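PDB 5TI1: fumarylacetoacetate hydrolase from Burkholderia xenovorans, which probably hydrolyses fumarylacetoacetate to fumarate and acetoacetate, the last step of phenylalanine and tyrosine breakdown, in a metal-dependent active site. Local coordinates for residues N187-S192 / A279-T284; T198-P203 / G437-A442; K222-L227 / S262-Q267; E226-F231 / V256-W261; G387-L392 / S409-G414. One frame throughout, in Å; residues are numbered along the deposited sequence.

Interaction 1: N187-S192 / A279-T284. With NA (sodium ion), chain L.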
# COMPACT_ATOMS: atom_id res chain seq x y z
N ASN B 187 5.39 3.05 -4.64
CA ASN B 187 4.25 2.35 -4.04
C ASN B 187 2.97 2.71 -4.79
O ASN B 187 2.70 3.90 -5.02
CB ASN B 187 4.06 2.70 -2.57
CG ASN B 187 5.27 2.41 -1.74
OD1 ASN B 187 5.90 3.32 -1.23
ND2 ASN B 187 5.61 1.14 -1.60
N GLY B 188 2.19 1.70 -5.17
CA GLY B 188 0.86 1.91 -5.69
C GLY B 188 -0.17 1.71 -4.60
O GLY B 188 0.13 1.38 -3.45
N ARG B 189 -1.43 1.90 -4.98
CA ARG B 189 -2.55 1.79 -4.05
C ARG B 189 -3.17 0.39 -4.17
O ARG B 189 -3.83 0.07 -5.16
CB ARG B 189 -3.57 2.88 -4.34
CG ARG B 189 -4.73 2.90 -3.37
CD ARG B 189 -4.35 3.51 -2.01
NE ARG B 189 -5.54 3.50 -1.16
CZ ARG B 189 -5.59 3.78 0.13
NH1 ARG B 189 -4.50 4.12 0.83
NH2 ARG B 189 -6.78 3.71 0.74
N ALA B 190 -2.98 -0.42 -3.13
CA ALA B 190 -3.51 -1.78 -3.16
C ALA B 190 -5.04 -1.81 -3.15
O ALA B 190 -5.64 -2.68 -3.78
CB ALA B 190 -2.96 -2.59 -1.97
N SER B 191 -5.68 -0.85 -2.47
CA SER B 191 -7.13 -0.92 -2.29
C SER B 191 -7.88 -0.82 -3.62
O SER B 191 -8.98 -1.38 -3.74
CB SER B 191 -7.61 0.19 -1.36
OG SER B 191 -7.53 1.45 -2.00
N SER B 192 -7.34 -0.12 -4.61
CA SER B 192 -8.03 0.08 -5.87
C SER B 192 -7.59 -0.91 -6.95
O SER B 192 -7.89 -0.70 -8.13
CB SER B 192 -7.82 1.50 -6.38
OG SER B 192 -6.46 1.87 -6.24
N ALA B 279 -3.66 10.36 -10.09
CA ALA B 279 -3.71 9.95 -11.48
C ALA B 279 -3.61 8.45 -11.66
O ALA B 279 -3.88 7.96 -12.76
CB ALA B 279 -2.58 10.62 -12.26
N LYS B 280 -3.19 7.71 -10.62
CA LYS B 280 -2.98 6.28 -10.71
C LYS B 280 -3.92 5.46 -9.85
O LYS B 280 -4.24 4.32 -10.22
CB LYS B 280 -1.55 5.91 -10.28
CG LYS B 280 -0.48 6.56 -11.12
CD LYS B 280 -0.43 5.93 -12.47
CE LYS B 280 0.98 5.92 -13.02
NZ LYS B 280 1.00 5.22 -14.33
N THR B 281 -4.35 5.99 -8.72
CA THR B 281 -4.97 5.19 -7.68
C THR B 281 -6.47 5.04 -7.85
O THR B 281 -7.10 4.37 -7.02
CB THR B 281 -4.70 5.81 -6.31
OG1 THR B 281 -5.34 7.09 -6.25
CG2 THR B 281 -3.19 5.95 -6.07
N PHE B 282 -7.07 5.64 -8.89
CA PHE B 282 -8.52 5.51 -9.05
C PHE B 282 -8.92 4.11 -9.53
O PHE B 282 -10.07 3.72 -9.35
CB PHE B 282 -9.05 6.58 -10.01
CG PHE B 282 -8.52 6.47 -11.42
CD1 PHE B 282 -7.36 7.12 -11.80
CD2 PHE B 282 -9.20 5.72 -12.37
CE1 PHE B 282 -6.88 7.01 -13.10
CE2 PHE B 282 -8.73 5.61 -13.66
CZ PHE B 282 -7.57 6.25 -14.03
N ALA B 283 -7.99 3.36 -10.12
CA ALA B 283 -8.27 2.01 -10.62
C ALA B 283 -7.01 1.35 -11.16
O ALA B 283 -6.24 1.98 -11.88
CB ALA B 283 -9.33 2.04 -11.73
N THR B 284 -6.81 0.08 -10.81
CA THR B 284 -5.83 -0.77 -11.45
C THR B 284 -6.49 -2.12 -11.62
O THR B 284 -7.08 -2.64 -10.67
CB THR B 284 -4.54 -0.88 -10.61
OG1 THR B 284 -3.95 0.42 -10.45
CG2 THR B 284 -3.55 -1.80 -11.28
NA NA L . -4.01 2.81 -12.06
O HOH W 1 -4.32 0.97 -7.74

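Interaction 2: T198-P203 / G437-A442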
# COMPACT_ATOMS: atom_id res chain seq x y z
N THR B 198 -14.43 -5.19 -13.99
CA THR B 198 -14.91 -4.09 -13.17
C THR B 198 -14.93 -2.83 -14.01
O THR B 198 -13.90 -2.48 -14.60
CB THR B 198 -14.01 -3.88 -11.94
OG1 THR B 198 -13.82 -5.13 -11.26
CG2 THR B 198 -14.63 -2.87 -11.01
N PRO B 199 -16.06 -2.14 -14.12
CA PRO B 199 -16.07 -0.85 -14.83
C PRO B 199 -15.22 0.17 -14.09
O PRO B 199 -15.10 0.15 -12.87
CB PRO B 199 -17.56 -0.45 -14.82
CG PRO B 199 -18.15 -1.18 -13.68
CD PRO B 199 -17.39 -2.49 -13.58
N VAL B 200 -14.64 1.08 -14.86
CA VAL B 200 -13.71 2.07 -14.34
C VAL B 200 -14.27 3.44 -14.64
O VAL B 200 -14.50 3.78 -15.81
CB VAL B 200 -12.31 1.91 -14.94
CG1 VAL B 200 -11.42 3.05 -14.47
CG2 VAL B 200 -11.72 0.56 -14.56
N ARG B 201 -14.46 4.24 -13.61
CA ARG B 201 -15.09 5.54 -13.83
C ARG B 201 -14.02 6.57 -14.12
O ARG B 201 -13.02 6.66 -13.39
CB ARG B 201 -15.93 5.97 -12.64
CG ARG B 201 -16.69 7.25 -13.00
CD ARG B 201 -17.79 7.60 -12.04
NE ARG B 201 -18.80 6.55 -11.86
CZ ARG B 201 -19.89 6.39 -12.61
NH1 ARG B 201 -20.14 7.19 -13.64
NH2 ARG B 201 -20.73 5.40 -12.33
N ARG B 202 -14.22 7.34 -15.19
CA ARG B 202 -13.33 8.43 -15.52
C ARG B 202 -13.21 9.35 -14.32
O ARG B 202 -14.23 9.83 -13.80
CB ARG B 202 -13.85 9.21 -16.73
CG ARG B 202 -13.01 10.44 -17.11
CD ARG B 202 -13.61 11.18 -18.32
NE ARG B 202 -13.76 10.30 -19.48
CZ ARG B 202 -12.79 10.06 -20.36
NH1 ARG B 202 -11.60 10.63 -20.23
NH2 ARG B 202 -13.01 9.22 -21.39
N PRO B 203 -12.00 9.60 -13.83
CA PRO B 203 -11.84 10.45 -12.64
C PRO B 203 -12.01 11.93 -12.96
O PRO B 203 -11.63 12.40 -14.03
CB PRO B 203 -10.41 10.15 -12.19
CG PRO B 203 -9.69 9.69 -13.45
CD PRO B 203 -10.74 8.94 -14.23
N GLY B 437 -11.62 -3.80 -18.83
CA GLY B 437 -12.43 -2.82 -18.14
C GLY B 437 -13.06 -1.89 -19.14
O GLY B 437 -12.48 -1.61 -20.20
N GLU B 438 -14.25 -1.39 -18.80
CA GLU B 438 -14.98 -0.47 -19.66
C GLU B 438 -15.20 0.83 -18.90
O GLU B 438 -15.52 0.82 -17.71
CB GLU B 438 -16.29 -1.11 -20.12
CG GLU B 438 -17.10 -0.26 -21.09
CD GLU B 438 -18.19 -1.05 -21.79
OE1 GLU B 438 -19.38 -0.73 -21.61
OE2 GLU B 438 -17.86 -2.00 -22.52
N ILE B 439 -15.00 1.96 -19.58
CA ILE B 439 -14.91 3.26 -18.92
C ILE B 439 -16.30 3.85 -18.74
O ILE B 439 -17.09 3.92 -19.69
CB ILE B 439 -14.00 4.22 -19.71
CG1 ILE B 439 -12.58 3.65 -19.80
CG2 ILE B 439 -14.03 5.61 -19.08
CD1 ILE B 439 -11.99 3.23 -18.48
N LEU B 440 -16.61 4.28 -17.50
CA LEU B 440 -17.85 4.98 -17.20
C LEU B 440 -17.63 6.49 -17.24
O LEU B 440 -16.54 6.96 -16.91
CB LEU B 440 -18.37 4.58 -15.83
CG LEU B 440 -18.57 3.07 -15.66
CD1 LEU B 440 -19.13 2.76 -14.29
CD2 LEU B 440 -19.48 2.54 -16.77
N PRO B 441 -18.64 7.25 -17.67
CA PRO B 441 -18.50 8.71 -17.68
C PRO B 441 -18.17 9.25 -16.30
O PRO B 441 -18.57 8.69 -15.27
CB PRO B 441 -19.89 9.20 -18.14
CG PRO B 441 -20.46 8.04 -18.86
CD PRO B 441 -19.95 6.82 -18.18
N ALA B 442 -17.42 10.35 -16.28
CA ALA B 442 -17.08 10.98 -15.02
C ALA B 442 -18.35 11.47 -14.34
O ALA B 442 -19.37 11.73 -14.98
CB ALA B 442 -16.11 12.14 -15.23

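Interaction 3: K222-L227 / S262-Q267. With MG (magnesium ion), chain K.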
# COMPACT_ATOMS: atom_id res chain seq x y z
N LYS B 222 -7.24 12.91 -20.53
CA LYS B 222 -6.17 12.06 -21.07
C LYS B 222 -6.15 10.75 -20.29
O LYS B 222 -5.18 10.43 -19.58
CB LYS B 222 -4.83 12.77 -21.03
CG LYS B 222 -4.70 13.91 -22.01
CD LYS B 222 -3.24 14.29 -22.19
CE LYS B 222 -3.09 15.42 -23.18
NZ LYS B 222 -1.65 15.73 -23.36
N LEU B 223 -7.22 9.98 -20.41
CA LEU B 223 -7.33 8.69 -19.76
C LEU B 223 -6.63 7.63 -20.60
O LEU B 223 -6.91 7.48 -21.80
CB LEU B 223 -8.80 8.33 -19.56
CG LEU B 223 -9.09 7.04 -18.81
CD1 LEU B 223 -8.51 7.12 -17.37
CD2 LEU B 223 -10.58 6.79 -18.83
N ASP B 224 -5.72 6.88 -19.98
CA ASP B 224 -4.86 5.98 -20.72
C ASP B 224 -4.75 4.65 -20.00
O ASP B 224 -5.04 4.54 -18.80
CB ASP B 224 -3.47 6.62 -20.93
CG ASP B 224 -2.69 6.00 -22.08
OD1 ASP B 224 -3.20 5.04 -22.70
OD2 ASP B 224 -1.57 6.47 -22.37
N ILE B 225 -4.36 3.63 -20.75
CA ILE B 225 -3.97 2.34 -20.18
C ILE B 225 -2.48 2.38 -19.86
O ILE B 225 -1.75 3.26 -20.33
CB ILE B 225 -4.24 1.17 -21.14
CG1 ILE B 225 -3.21 1.20 -22.28
CG2 ILE B 225 -5.67 1.21 -21.65
CD1 ILE B 225 -3.31 0.04 -23.23
N GLU B 226 -2.03 1.39 -19.10
CA GLU B 226 -0.61 1.03 -19.07
C GLU B 226 -0.57 -0.49 -19.10
O GLU B 226 -0.96 -1.14 -18.12
CB GLU B 226 0.11 1.59 -17.84
CG GLU B 226 0.16 3.11 -17.84
CD GLU B 226 1.34 3.68 -17.08
OE1 GLU B 226 1.83 4.76 -17.46
OE2 GLU B 226 1.79 3.04 -16.12
N LEU B 227 -0.16 -1.03 -20.25
CA LEU B 227 -0.02 -2.47 -20.41
C LEU B 227 1.15 -2.96 -19.58
O LEU B 227 2.29 -2.52 -19.79
CB LEU B 227 0.19 -2.82 -21.89
CG LEU B 227 0.77 -4.22 -22.13
CD1 LEU B 227 -0.25 -5.29 -21.81
CD2 LEU B 227 1.20 -4.36 -23.58
N SER B 262 -4.29 5.23 -16.08
CA SER B 262 -3.59 6.48 -15.81
C SER B 262 -4.40 7.66 -16.33
O SER B 262 -4.87 7.63 -17.47
CB SER B 262 -2.21 6.48 -16.46
OG SER B 262 -1.35 5.55 -15.81
N ALA B 263 -4.54 8.69 -15.50
CA ALA B 263 -5.10 9.98 -15.90
C ALA B 263 -3.93 10.94 -16.07
O ALA B 263 -3.45 11.53 -15.10
CB ALA B 263 -6.10 10.49 -14.87
N ARG B 264 -3.45 11.09 -17.31
CA ARG B 264 -2.14 11.70 -17.52
C ARG B 264 -2.15 13.20 -17.30
O ARG B 264 -1.13 13.75 -16.87
CB ARG B 264 -1.62 11.39 -18.92
CG ARG B 264 -1.55 9.91 -19.15
CD ARG B 264 -0.51 9.55 -20.17
NE ARG B 264 -0.42 8.10 -20.22
CZ ARG B 264 0.30 7.37 -19.38
NH1 ARG B 264 1.02 7.96 -18.42
NH2 ARG B 264 0.31 6.05 -19.51
N ASP B 265 -3.27 13.87 -17.58
CA ASP B 265 -3.33 15.30 -17.30
C ASP B 265 -3.39 15.56 -15.80
O ASP B 265 -2.76 16.50 -15.31
CB ASP B 265 -4.51 15.97 -18.03
CG ASP B 265 -5.83 15.21 -17.88
OD1 ASP B 265 -5.86 14.11 -17.30
OD2 ASP B 265 -6.85 15.74 -18.36
N ILE B 266 -4.13 14.73 -15.05
CA ILE B 266 -4.07 14.80 -13.60
C ILE B 266 -2.65 14.53 -13.11
O ILE B 266 -2.17 15.16 -12.16
CB ILE B 266 -5.08 13.81 -12.98
CG1 ILE B 266 -6.52 14.24 -13.30
CG2 ILE B 266 -4.91 13.70 -11.47
CD1 ILE B 266 -7.58 13.35 -12.68
N GLN B 267 -1.93 13.63 -13.79
CA GLN B 267 -0.59 13.27 -13.33
C GLN B 267 0.38 14.42 -13.50
O GLN B 267 1.17 14.72 -12.60
CB GLN B 267 -0.08 12.03 -14.08
CG GLN B 267 1.30 11.56 -13.60
CD GLN B 267 1.84 10.35 -14.36
OE1 GLN B 267 1.44 9.22 -14.11
NE2 GLN B 267 2.78 10.59 -15.27
MG MG K . 2.35 1.89 -14.36

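Interaction 4: E226-F231 / V256-W261. With MG (magnesium ion), chain K; NA (sodium ion), chain L.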
# COMPACT_ATOMS: atom_id res chain seq x y z
N GLU B 226 -2.03 1.39 -19.10
CA GLU B 226 -0.61 1.03 -19.07
C GLU B 226 -0.57 -0.49 -19.10
O GLU B 226 -0.96 -1.14 -18.12
CB GLU B 226 0.11 1.59 -17.84
CG GLU B 226 0.16 3.11 -17.84
CD GLU B 226 1.34 3.68 -17.08
OE1 GLU B 226 1.83 4.76 -17.46
OE2 GLU B 226 1.79 3.04 -16.12
N LEU B 227 -0.16 -1.03 -20.25
CA LEU B 227 -0.02 -2.47 -20.41
C LEU B 227 1.15 -2.96 -19.58
O LEU B 227 2.29 -2.52 -19.79
CB LEU B 227 0.19 -2.82 -21.89
CG LEU B 227 0.77 -4.22 -22.13
CD1 LEU B 227 -0.25 -5.29 -21.81
CD2 LEU B 227 1.20 -4.36 -23.58
N GLU B 228 0.88 -3.86 -18.64
CA GLU B 228 1.90 -4.38 -17.74
C GLU B 228 1.60 -5.83 -17.39
O GLU B 228 0.51 -6.34 -17.64
CB GLU B 228 1.96 -3.56 -16.44
CG GLU B 228 2.10 -2.06 -16.63
CD GLU B 228 2.38 -1.35 -15.33
OE1 GLU B 228 2.13 -0.13 -15.26
OE2 GLU B 228 2.84 -2.02 -14.40
N THR B 229 2.58 -6.48 -16.77
CA THR B 229 2.33 -7.68 -16.00
C THR B 229 2.52 -7.39 -14.52
O THR B 229 3.25 -6.46 -14.13
CB THR B 229 3.26 -8.82 -16.41
OG1 THR B 229 4.58 -8.47 -16.01
CG2 THR B 229 3.23 -9.05 -17.93
N GLY B 230 1.88 -8.19 -13.68
CA GLY B 230 2.17 -8.12 -12.26
C GLY B 230 2.58 -9.48 -11.75
O GLY B 230 1.93 -10.48 -12.09
N PHE B 231 3.65 -9.56 -10.97
CA PHE B 231 3.95 -10.82 -10.33
C PHE B 231 3.56 -10.77 -8.86
O PHE B 231 3.49 -9.70 -8.25
CB PHE B 231 5.42 -11.23 -10.51
CG PHE B 231 6.44 -10.29 -9.91
CD1 PHE B 231 6.97 -10.52 -8.64
CD2 PHE B 231 6.97 -9.25 -10.66
CE1 PHE B 231 7.97 -9.70 -8.12
CE2 PHE B 231 7.98 -8.43 -10.14
CZ PHE B 231 8.48 -8.66 -8.87
N VAL B 256 0.13 -12.19 -13.37
CA VAL B 256 -1.15 -11.81 -13.93
C VAL B 256 -0.89 -10.70 -14.95
O VAL B 256 0.19 -10.12 -15.02
CB VAL B 256 -2.14 -11.32 -12.86
CG1 VAL B 256 -2.50 -12.46 -11.91
CG2 VAL B 256 -1.57 -10.11 -12.12
N LEU B 257 -1.91 -10.40 -15.75
CA LEU B 257 -1.92 -9.18 -16.55
C LEU B 257 -2.40 -8.02 -15.70
O LEU B 257 -3.22 -8.19 -14.80
CB LEU B 257 -2.82 -9.34 -17.77
CG LEU B 257 -2.50 -10.54 -18.69
CD1 LEU B 257 -3.55 -10.70 -19.77
CD2 LEU B 257 -1.13 -10.38 -19.31
N LEU B 258 -1.90 -6.82 -16.00
CA LEU B 258 -2.12 -5.66 -15.14
C LEU B 258 -2.27 -4.42 -16.01
O LEU B 258 -1.36 -4.08 -16.77
CB LEU B 258 -0.98 -5.49 -14.12
CG LEU B 258 -1.15 -4.48 -12.97
CD1 LEU B 258 -0.23 -4.83 -11.77
CD2 LEU B 258 -0.89 -3.05 -13.42
N ASN B 259 -3.41 -3.74 -15.90
CA ASN B 259 -3.66 -2.48 -16.58
C ASN B 259 -3.66 -1.38 -15.52
O ASN B 259 -4.62 -1.24 -14.76
CB ASN B 259 -4.98 -2.50 -17.35
CG ASN B 259 -5.21 -1.22 -18.13
OD1 ASN B 259 -4.39 -0.29 -18.07
ND2 ASN B 259 -6.32 -1.16 -18.89
N ASP B 260 -2.58 -0.60 -15.49
CA ASP B 260 -2.46 0.51 -14.54
C ASP B 260 -3.07 1.76 -15.17
O ASP B 260 -2.38 2.61 -15.73
CB ASP B 260 -0.99 0.72 -14.17
CG ASP B 260 -0.79 1.92 -13.25
OD1 ASP B 260 -1.75 2.31 -12.54
OD2 ASP B 260 0.33 2.49 -13.26
N TRP B 261 -4.40 1.85 -15.08
CA TRP B 261 -5.12 3.00 -15.62
C TRP B 261 -4.50 4.31 -15.14
O TRP B 261 -4.21 4.47 -13.96
CB TRP B 261 -6.59 2.95 -15.22
CG TRP B 261 -7.31 1.67 -15.54
CD1 TRP B 261 -7.51 0.60 -14.70
CD2 TRP B 261 -7.95 1.33 -16.78
NE1 TRP B 261 -8.21 -0.38 -15.35
CE2 TRP B 261 -8.50 0.04 -16.62
CE3 TRP B 261 -8.10 1.98 -18.00
CZ2 TRP B 261 -9.22 -0.60 -17.64
CZ3 TRP B 261 -8.80 1.35 -19.02
CH2 TRP B 261 -9.35 0.07 -18.83
MG MG K . 2.35 1.89 -14.36
NA NA L . -4.01 2.81 -12.06

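Interaction 5: G387-L392 / S409-G414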
# COMPACT_ATOMS: atom_id res chain seq x y z
N GLY B 387 3.05 0.23 -25.13
CA GLY B 387 2.10 -0.18 -24.12
C GLY B 387 1.15 0.88 -23.61
O GLY B 387 0.51 0.65 -22.58
N SER B 388 1.03 2.01 -24.29
CA SER B 388 0.10 3.04 -23.86
C SER B 388 -0.37 3.85 -25.07
O SER B 388 0.37 4.00 -26.04
CB SER B 388 0.74 3.99 -22.83
OG SER B 388 1.76 4.76 -23.43
N LEU B 389 -1.60 4.37 -24.99
CA LEU B 389 -2.06 5.28 -26.03
C LEU B 389 -1.19 6.53 -26.09
O LEU B 389 -1.00 7.10 -27.17
CB LEU B 389 -3.53 5.67 -25.81
CG LEU B 389 -4.63 4.68 -26.18
CD1 LEU B 389 -4.47 4.22 -27.62
CD2 LEU B 389 -4.65 3.49 -25.25
N LEU B 390 -0.65 6.96 -24.94
CA LEU B 390 0.29 8.07 -24.93
C LEU B 390 1.44 7.83 -25.91
O LEU B 390 1.81 8.73 -26.68
CB LEU B 390 0.82 8.30 -23.52
CG LEU B 390 1.96 9.31 -23.41
CD1 LEU B 390 1.47 10.72 -23.72
CD2 LEU B 390 2.66 9.25 -22.04
N GLU B 391 2.00 6.62 -25.92
CA GLU B 391 3.05 6.32 -26.88
C GLU B 391 2.48 6.03 -28.26
O GLU B 391 2.97 6.56 -29.26
CB GLU B 391 3.88 5.12 -26.41
CG GLU B 391 4.53 5.29 -25.04
CD GLU B 391 4.91 3.97 -24.45
OE1 GLU B 391 6.04 3.52 -24.68
OE2 GLU B 391 4.06 3.36 -23.76
N LEU B 392 1.44 5.20 -28.33
CA LEU B 392 0.91 4.77 -29.62
C LEU B 392 0.50 5.95 -30.49
O LEU B 392 0.67 5.91 -31.72
CB LEU B 392 -0.27 3.81 -29.42
CG LEU B 392 0.10 2.47 -28.79
CD1 LEU B 392 -1.14 1.68 -28.36
CD2 LEU B 392 0.98 1.64 -29.73
N SER B 409 -7.22 9.08 -29.70
CA SER B 409 -6.02 9.61 -29.09
C SER B 409 -5.89 9.00 -27.71
O SER B 409 -5.04 8.12 -27.50
CB SER B 409 -6.06 11.14 -29.04
OG SER B 409 -5.83 11.68 -30.32
N PHE B 410 -6.74 9.41 -26.78
CA PHE B 410 -6.84 8.75 -25.48
C PHE B 410 -8.19 8.03 -25.39
O PHE B 410 -8.99 8.04 -26.34
CB PHE B 410 -6.61 9.75 -24.35
CG PHE B 410 -5.18 10.23 -24.28
CD1 PHE B 410 -4.22 9.48 -23.61
CD2 PHE B 410 -4.79 11.39 -24.92
CE1 PHE B 410 -2.89 9.90 -23.56
CE2 PHE B 410 -3.48 11.82 -24.89
CZ PHE B 410 -2.52 11.07 -24.21
N ILE B 411 -8.43 7.37 -24.26
CA ILE B 411 -9.62 6.54 -24.10
C ILE B 411 -10.87 7.40 -23.96
O ILE B 411 -10.87 8.41 -23.25
CB ILE B 411 -9.47 5.60 -22.89
CG1 ILE B 411 -8.27 4.67 -23.04
CG2 ILE B 411 -10.75 4.79 -22.69
CD1 ILE B 411 -7.90 3.99 -21.73
N GLU B 412 -11.94 6.98 -24.60
CA GLU B 412 -13.21 7.70 -24.54
C GLU B 412 -14.23 6.90 -23.74
O GLU B 412 -14.05 5.70 -23.49
CB GLU B 412 -13.70 8.02 -25.96
CG GLU B 412 -13.19 9.38 -26.41
CD GLU B 412 -12.91 9.46 -27.88
OE1 GLU B 412 -12.12 10.35 -28.27
OE2 GLU B 412 -13.48 8.66 -28.64
N ASP B 413 -15.28 7.60 -23.30
CA ASP B 413 -16.32 6.97 -22.49
C ASP B 413 -16.98 5.84 -23.27
O ASP B 413 -17.23 5.95 -24.47
CB ASP B 413 -17.36 8.00 -22.06
CG ASP B 413 -16.82 9.02 -21.06
OD1 ASP B 413 -15.70 8.83 -20.52
OD2 ASP B 413 -17.52 10.02 -20.80
N GLY B 414 -17.25 4.73 -22.57
CA GLY B 414 -17.82 3.56 -23.20
C GLY B 414 -16.83 2.68 -23.94
O GLY B 414 -17.24 1.60 -24.42

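Interaction 1: N187-S192 / A279-T284
Arg189 meets Thr281 with the base of its side chain: CB of Arg189 lies 3.5 Å from CG2 of Thr281, next to the sodium site, to which helix 278-281 and the loop after it give three ligands in the C-terminal domain of the FAH family. The arginine then bends away at chi2 (76°). Its NE donates to OG of Ser191 at 3.0 Å, and NH2 continues into a salt bridge with Asp371 of the second subunit, which makes this turn part of the dimer interface. Ser192 carries the polar half of the contact. Its hydroxyl sits between its own backbone N and carbonyl carbon (chi1 45°) and from there donates to O of Thr281, with OG to O at 2.7 Å; the donor stands above the carbonyl plane, 39° out of it. A water bridges the segments, giving a hydrogen to OG of Ser192 and hydrogen-bonded also to OG1 of Thr284. The carbonyl of Ser192 accepts from the backbone of Thr284, N to O 3.0 Å, just where strand 284-292 begins. Two bonds from one serine thus hold Thr281 and Thr284, on either side of Phe282 and Ala283 in the sequence. The sodium ion, whose coordination is completed by Asp260 and Trp261, takes O of Lys280 and O of Ala283 at 2.4 Å each and, more distantly, OG1 of Thr284 at 2.9 Å.

Interaction 2: T198-P203 / G437-A442
Val200 and Arg201 pair in parallel with Ile439 and Leu440, and three backbone hydrogen bonds (Val200 N to Glu438 O, Leu440 N to Val200 O, Arg202 N to Leu440 O) alternate between the strands. The pairing joins strand 200-207 to the end of strand 429-440 in the mixed, curled sheet of the C-terminal FAH domain. On the inward face, CD1 of Ile439 reaches CB of Val200 at 3.8 Å, and both side chains also pack on Trp261. The outward face is built on Leu440. Its CD1 touches CB of Pro199 at 3.6 Å, the two side chains running side by side, while Arg201 crosses the leucine at about a right angle. That arginine leaves the backbone extended and folds back at chi3 (-57°), which lays one face of its guanidinium over Leu440: CB stands 3.8 Å above the plane, offset toward the rim, and CD1 lies 3.7 Å from NH2. Beyond the paired residues, CB of Ala442 packs against O of Arg202 at 3.3 Å. The guanidinium of Arg202 is used elsewhere, in a salt bridge with Asp413 and hydrogen bonds to the carbonyls of Cys220 and Ile411. The carbonyl of Pro441 takes a side-chain donor, NH1 of Arg201 to its O at 2.7 Å; NH1 lies in the carbonyl plane of Pro441, but the bond is bent, 142° at the hydrogen.

Interaction 3: K222-L227 / S262-Q267
The guanidinium of Arg264 has two carboxylates at its edge, Asp224 and Glu226, and CB of Ser262 over one face, 3.8 Å above the plane and offset toward the rim. NE donates to OD2 of Asp224 at 2.9 Å, nearly straight at 168°, meeting that oxygen on its anti side. OD2 alone takes the bonds, with the carboxylate turned 84° from the guanidinium plane. NH2 gives its straight bond, 2.9 Å, to OE1 of Glu226 on the anti lone pair, with the two planes only 33° apart; weak bonds run from NH2 to OD2 of Asp224 and from NH1 to OE1 of Glu226. The arginine chain runs extended from CG to NE, which gives it the reach. OE2 of Glu226 coordinates the magnesium ion at 2.2 Å, which makes Arg264 a second-shell residue: together with the metal it limits the carboxylate's rotation. Asp224 is itself steadied by backbone N-H groups of Leu389 and Leu390. The supporting backbone is antiparallel. Asp224 and Ser262 form a hydrogen-bonded pair, with Asp224 N to Ser262 O at 2.8 Å, and Arg264 N reaches O of Lys222 at 2.9 Å. Strand 252-263 ends at Ala263, the N-cap of helix 264-270, beside strand 223-233; from helix 278-281, Ala279 bonds the Ala263 backbone and packs on Ile266 and Gln267, and Lys280 packs on Gln267.

Interaction 4: E226-F231 / V256-W261
Glu226, Glu228 and Asp260 converge on one magnesium ion, each through a single oxygen: OE1 of Glu228 binds at 2.2 Å and OD2 of Asp260 at 2.4 Å, beside OE2 of Glu226. Asp153 supplies the fourth protein ligand, and the Glu228 carboxylate also has Gly376 as a polar partner. The Asp260 carboxylate stands nearly perpendicular to both glutamates, 88° from Glu226 and 86° from Glu228, and its other oxygen, OD1, binds the sodium ion at 2.4 Å. Asp260 thereby bridges the two metals, while O of Trp261 binds the sodium at 2.5 Å. The next shell is largely main chain. Asp260 N donates to O of Glu226 at 3.1 Å, in the carbonyl plane and on a lone pair. Asn259, with CG anti to its N (chi1 -177°), brings OD1 to within 3.1 Å of Glu226 N, where a main-chain acceptor would be expected; Asp260 is the centre of an inverse gamma turn. Farther along, Leu258 pairs with Glu228, one of its two backbone bonds being weak, and its side chain lies alongside the glutamate. Gly230 and Val256 exchange two bonds, the shorter being Val256 N to Gly230 O at 2.8 Å. Acids from neighbouring antiparallel strands, joined by Asp153, make the magnesium site, as expected for the FAH-family active centre.

Interaction 5: G387-L392 / S409-G414
Leu389 starts its contact at CB, which lies 3.3 Å from the carbonyl O of Ser409. CG follows at 3.7 Å from the same O, and CD1 at 3.9 Å, so the CB-CG-CD1 side of the leucine runs past this carbonyl. The other methyl, CD2, turns toward the aliphatic chain of Ile411 and comes within 4.4 Å of its CG1. Leu389 thus spreads over Ser409, Ile411 and, more loosely, Phe410, and the Ser409 oxygen, buried by the contact, has no polar partner in the model. The following residue, Leu390, meets the aromatic ring. Its CA approaches the ring obliquely, 3.9 Å from CE1 of Phe410, and its CD1 is 4.0 Å from CZ, with the two side chains side by side and pointing the same way. These residues form the first turn of the short helix 389-392, packed on the loop between strands 407-408 and 416-424 in the C-terminal FAH domain. Ser388 is its N-cap: OG, lying between the backbone N and the carbonyl carbon of its own residue, accepts from Glu391 N at 3.1 Å and donates to OE2 of the same glutamate. The other oxygen of that carboxylate, OE1, is hydrogen-bonded to OG of Ser379 and ND2 of Asn163. On the loop side, Ile411 is tied by backbone hydrogen bonding to Leu223.

Overall arrangement
Interactions 3 and 4 share Glu226 and the strands 223-233 and 252-263; interaction 4 lies near the middle of the chain and interaction 3 toward its periphery. Interaction 1 meets interaction 4 at the sodium ion, and NZ of Lys280 forms salt bridges with Glu226 and Asp260. Interactions 1, 3, 4 and 5 are buried, interaction 2 only partly. The first three of these rely on metal, charge or backbone bonds, whereas interaction 5 is apolar across its own segments; it joins interaction 4 through a probable hydrogen bond from Leu227 N to Gly387 O. Interaction 2 belongs to another sheet, yet its Ile439 packs on Leu223 of interaction 3 and its Val200 on Ala283 of interaction 1.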